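Local coordinates for Wnt inhibitor of Dorsal protein (Drosophila melanogaster, PDB 4KRR) that probably acts as a secreted Wnt-family ligand for frizzled seven-transmembrane receptors, represented here by its helical N-terminal domain and linker, at residues 6-11 with 64-69; 95-100 with 128-133. All blocks are in the same frame, centred on the assembly; numbering follows the deposited sequence.

Interaction 1: residues 6-11 with 64-69; sequences LSWEDI and AAIVHT
Ile11 and Ile66 bring the nearest pair of CA atoms together, 6.4 Å apart, where the first turn of helix 8-26 meets the middle of helix 53-75. Their branch methyls make the central touch: Ile11 CG2 lies 3.8 Å from Ile66 CG2 and almost as near the main-chain oxygen of Ile66. With chi1 near -68° in both isoleucines, CG1 swings alongside the backbone N and the short branch, CG2, is the one presented to the partner. The same Ile66 methyl also serves Trp8, whose CZ3 reaches it at 4.2 Å; the methyl comes at the rim of the indole, close to the ring plane, with the two side chains roughly perpendicular. Leu6 CG lies over one face of that ring, 4.1 Å above the plane and toward the rim.

One turn further along helix 53-75, Thr69 CG2 meets Ile11 CD1 at 4.1 Å, the two side chains running past each other in opposite senses. The Thr69 hydroxyl turns back to its own helix, where OG1 donates to Ala65 O at 2.7 Å, tilted 25° from the carbonyl plane. Thr69 N reaches that oxygen from the other face, so one carbonyl takes two bonds from one residue. A serine in place of Thr69 would probably leave Ile11 CD1 without its methyl partner and open a small gap between the helices.

The apolar join brings the N-terminal helix of the domain against helix 53-75. Trp8 stacks with His107 at the end of helix 97-107, Val67 packs on that helix as well, and Ala64 and Ala65 touch Phe158 of helix 158-170.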
# COMPACT_ATOMS: atom_id res chain seq x y z
N LEU A 6 -13.58 -12.51 -7.20
CA LEU A 6 -12.96 -11.21 -6.98
C LEU A 6 -13.84 -10.04 -7.42
O LEU A 6 -14.25 -9.97 -8.58
CB LEU A 6 -11.61 -11.14 -7.69
CG LEU A 6 -10.95 -9.76 -7.76
CD1 LEU A 6 -10.66 -9.22 -6.37
CD2 LEU A 6 -9.67 -9.84 -8.59
N SER A 7 -14.11 -9.13 -6.49
CA SER A 7 -14.83 -7.90 -6.79
C SER A 7 -13.94 -6.70 -6.48
O SER A 7 -13.64 -6.43 -5.32
CB SER A 7 -16.11 -7.81 -5.97
OG SER A 7 -16.72 -6.54 -6.12
N TRP A 8 -13.51 -5.99 -7.52
CA TRP A 8 -12.63 -4.84 -7.34
C TRP A 8 -13.33 -3.68 -6.64
O TRP A 8 -12.68 -2.83 -6.04
CB TRP A 8 -12.03 -4.40 -8.67
CG TRP A 8 -10.86 -5.24 -9.10
CD1 TRP A 8 -10.84 -6.16 -10.10
CD2 TRP A 8 -9.55 -5.25 -8.51
NE1 TRP A 8 -9.59 -6.73 -10.19
CE2 TRP A 8 -8.79 -6.19 -9.22
CE3 TRP A 8 -8.96 -4.55 -7.46
CZ2 TRP A 8 -7.45 -6.46 -8.91
CZ3 TRP A 8 -7.63 -4.81 -7.15
CH2 TRP A 8 -6.90 -5.75 -7.87
N GLU A 9 -14.66 -3.65 -6.73
CA GLU A 9 -15.44 -2.62 -6.06
C GLU A 9 -15.35 -2.74 -4.54
O GLU A 9 -15.17 -1.75 -3.84
CB GLU A 9 -16.90 -2.69 -6.51
CG GLU A 9 -17.83 -1.74 -5.77
CD GLU A 9 -19.25 -1.79 -6.29
OE1 GLU A 9 -19.45 -1.55 -7.51
OE2 GLU A 9 -20.17 -2.06 -5.50
N ASP A 10 -15.47 -3.97 -4.05
CA ASP A 10 -15.41 -4.22 -2.61
C ASP A 10 -13.99 -4.08 -2.07
O ASP A 10 -13.78 -3.54 -1.00
CB ASP A 10 -15.96 -5.61 -2.29
CG ASP A 10 -17.39 -5.79 -2.76
OD1 ASP A 10 -18.11 -4.78 -2.89
OD2 ASP A 10 -17.79 -6.95 -3.01
N ILE A 11 -13.02 -4.59 -2.83
CA ILE A 11 -11.62 -4.52 -2.44
C ILE A 11 -11.14 -3.08 -2.32
O ILE A 11 -10.56 -2.68 -1.31
CB ILE A 11 -10.72 -5.28 -3.43
CG1 ILE A 11 -10.99 -6.79 -3.35
CG2 ILE A 11 -9.25 -5.01 -3.14
CD1 ILE A 11 -10.64 -7.39 -2.00
N ALA A 64 -1.23 0.65 -1.20
CA ALA A 64 -0.77 -0.27 -0.17
C ALA A 64 -1.94 -0.91 0.57
O ALA A 64 -1.91 -2.11 0.88
CB ALA A 64 0.15 0.44 0.81
N ALA A 65 -2.97 -0.12 0.85
CA ALA A 65 -4.13 -0.61 1.58
C ALA A 65 -4.96 -1.58 0.74
O ALA A 65 -5.52 -2.54 1.26
CB ALA A 65 -4.99 0.55 2.06
N ILE A 66 -5.03 -1.31 -0.55
CA ILE A 66 -5.77 -2.17 -1.47
C ILE A 66 -5.07 -3.52 -1.62
O ILE A 66 -5.72 -4.57 -1.60
CB ILE A 66 -5.95 -1.49 -2.85
CG1 ILE A 66 -6.87 -0.28 -2.72
CG2 ILE A 66 -6.52 -2.47 -3.86
CD1 ILE A 66 -7.07 0.48 -4.01
N VAL A 67 -3.75 -3.48 -1.78
CA VAL A 67 -2.96 -4.70 -1.92
C VAL A 67 -2.94 -5.51 -0.61
O VAL A 67 -3.03 -6.73 -0.63
CB VAL A 67 -1.51 -4.39 -2.37
CG1 VAL A 67 -0.66 -5.66 -2.38
CG2 VAL A 67 -1.52 -3.75 -3.76
N HIS A 68 -2.84 -4.80 0.51
CA HIS A 68 -2.89 -5.43 1.82
C HIS A 68 -4.23 -6.14 2.02
O HIS A 68 -4.29 -7.25 2.53
CB HIS A 68 -2.68 -4.39 2.93
CG HIS A 68 -2.52 -4.97 4.30
ND1 HIS A 68 -3.59 -5.38 5.06
CD2 HIS A 68 -1.41 -5.19 5.05
CE1 HIS A 68 -3.15 -5.84 6.22
NE2 HIS A 68 -1.83 -5.74 6.24
N THR A 69 -5.30 -5.48 1.59
CA THR A 69 -6.64 -6.04 1.70
C THR A 69 -6.77 -7.27 0.80
O THR A 69 -7.30 -8.30 1.22
CB THR A 69 -7.72 -5.01 1.32
OG1 THR A 69 -7.64 -3.89 2.21
CG2 THR A 69 -9.11 -5.62 1.41

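Interaction 2: residues 95-100 with 128-133; sequences HEPTKA and RSLEQE
Leu130, Pro97 and His95 form a small apolar contact between the start of helix 97-107 and the first strand of the antiparallel beta-hairpin made by 130-136 and 149-155. Leu130 has the largest share of the buried surface, and the touching is done by one branch of its side chain, the CD2 methyl. Pro97 stands in the first turn of the helix, just after the N-cap residue Glu96, and offers the outer part of its ring, pointed from the backbone toward the strand.

His95 precedes the helix and adds aliphatic surface, its CB lying 4.4 Å from Leu130 CD2, so this one methyl is shared by histidine and proline. The His95 side chain also packs on Thr71 and Ala75 of helix 53-75. His95 is hydrogen-bonded through its backbone to Ala153 of the second strand, and Leu130 packs on Leu155 of that strand, which ties the approach to helix 97-107 to both strands of the hairpin. At the proline, Leu130 CD2 meets two neighbouring ring carbons at once, Pro97 CG and Pro97 CD, each at 4.2 Å.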
# COMPACT_ATOMS: atom_id res chain seq x y z
N HIS A 95 0.38 -15.54 3.42
CA HIS A 95 0.09 -14.40 2.57
C HIS A 95 1.00 -14.39 1.35
O HIS A 95 2.16 -14.78 1.43
CB HIS A 95 0.22 -13.09 3.35
CG HIS A 95 -0.90 -12.85 4.32
ND1 HIS A 95 -1.24 -11.59 4.76
CD2 HIS A 95 -1.76 -13.71 4.91
CE1 HIS A 95 -2.27 -11.69 5.60
NE2 HIS A 95 -2.60 -12.96 5.71
N GLU A 96 0.45 -13.94 0.23
CA GLU A 96 1.20 -13.86 -1.03
C GLU A 96 1.06 -12.47 -1.64
O GLU A 96 0.30 -12.28 -2.59
CB GLU A 96 0.69 -14.92 -2.01
CG GLU A 96 0.89 -16.36 -1.52
CD GLU A 96 0.17 -17.38 -2.39
OE1 GLU A 96 -1.07 -17.34 -2.46
OE2 GLU A 96 0.86 -18.21 -3.01
N PRO A 97 1.79 -11.49 -1.09
CA PRO A 97 1.70 -10.10 -1.54
C PRO A 97 2.13 -9.91 -2.99
O PRO A 97 1.59 -9.05 -3.68
CB PRO A 97 2.65 -9.35 -0.59
CG PRO A 97 3.59 -10.40 -0.09
CD PRO A 97 2.78 -11.66 -0.01
N THR A 98 3.09 -10.71 -3.45
CA THR A 98 3.56 -10.61 -4.82
C THR A 98 2.46 -10.98 -5.82
O THR A 98 2.30 -10.31 -6.85
CB THR A 98 4.80 -11.50 -5.06
OG1 THR A 98 5.87 -11.04 -4.21
CG2 THR A 98 5.25 -11.42 -6.51
N LYS A 99 1.70 -12.02 -5.50
CA LYS A 99 0.55 -12.41 -6.32
C LYS A 99 -0.46 -11.27 -6.40
O LYS A 99 -1.00 -10.97 -7.47
CB LYS A 99 -0.12 -13.66 -5.75
CG LYS A 99 0.75 -14.90 -5.74
CD LYS A 99 1.08 -15.36 -7.15
CE LYS A 99 1.77 -16.72 -7.13
NZ LYS A 99 0.91 -17.76 -6.51
N ALA A 100 -0.70 -10.63 -5.26
CA ALA A 100 -1.65 -9.53 -5.17
C ALA A 100 -1.16 -8.30 -5.93
O ALA A 100 -1.94 -7.61 -6.58
CB ALA A 100 -1.92 -9.18 -3.72
N ARG A 128 8.64 -6.70 1.58
CA ARG A 128 9.50 -6.81 2.75
C ARG A 128 8.73 -6.46 4.03
O ARG A 128 9.33 -6.18 5.06
CB ARG A 128 10.75 -5.94 2.61
CG ARG A 128 10.47 -4.45 2.55
CD ARG A 128 11.76 -3.65 2.56
NE ARG A 128 11.50 -2.21 2.60
CZ ARG A 128 11.35 -1.45 1.52
NH1 ARG A 128 11.44 -1.99 0.31
NH2 ARG A 128 11.12 -0.15 1.65
N SER A 129 7.41 -6.49 3.94
CA SER A 129 6.56 -6.20 5.09
C SER A 129 5.92 -7.47 5.64
O SER A 129 4.85 -7.43 6.25
CB SER A 129 5.46 -5.19 4.72
OG SER A 129 6.01 -3.91 4.45
N LEU A 130 6.58 -8.60 5.42
CA LEU A 130 6.07 -9.88 5.90
C LEU A 130 6.53 -10.19 7.32
O LEU A 130 7.70 -10.05 7.65
CB LEU A 130 6.48 -11.02 4.97
CG LEU A 130 5.71 -11.16 3.66
CD1 LEU A 130 6.26 -12.33 2.86
CD2 LEU A 130 4.22 -11.33 3.92
N GLU A 131 5.58 -10.60 8.15
CA GLU A 131 5.89 -11.18 9.45
C GLU A 131 5.35 -12.60 9.45
O GLU A 131 5.01 -13.13 8.40
CB GLU A 131 5.24 -10.36 10.57
CG GLU A 131 5.99 -9.08 10.90
CD GLU A 131 5.31 -8.25 11.97
OE1 GLU A 131 4.21 -8.64 12.42
OE2 GLU A 131 5.87 -7.20 12.35
N GLN A 132 5.30 -13.23 10.62
CA GLN A 132 4.69 -14.55 10.71
C GLN A 132 3.72 -14.65 11.88
O GLN A 132 3.91 -14.01 12.92
CB GLN A 132 5.75 -15.64 10.79
CG GLN A 132 6.76 -15.46 11.89
CD GLN A 132 7.87 -16.48 11.82
OE1 GLN A 132 7.68 -17.56 11.26
NE2 GLN A 132 9.03 -16.15 12.37
N GLU A 133 2.67 -15.45 11.69
CA GLU A 133 1.66 -15.65 12.72
C GLU A 133 1.54 -17.13 13.05
O GLU A 133 1.50 -17.98 12.15
CB GLU A 133 0.32 -15.09 12.26
CG GLU A 133 -0.80 -15.20 13.28
CD GLU A 133 -2.06 -14.49 12.81
OE1 GLU A 133 -2.02 -13.87 11.72
OE2 GLU A 133 -3.08 -14.56 13.52

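How the interactions relate
Both segments of interaction 1 precede those of interaction 2 in the sequence, and the centres of the two contacts lie about 15 Å apart within the N-terminal domain. Helices 53-75 and 97-107, consecutive in the chain, connect them: Val67 CG1, in the 64-69 segment, packs 4.0 Å from Ala100 CB in the 95-100 segment. Helix 53-75 thus meets helix 8-26 in interaction 1 and helix 97-107 through Val67, while the start of helix 97-107 carries the contact with strand 130-136. Helix 53-75 is therefore packed on two sides, and the second of its partners reaches the beta-hairpin that projects from the helical core.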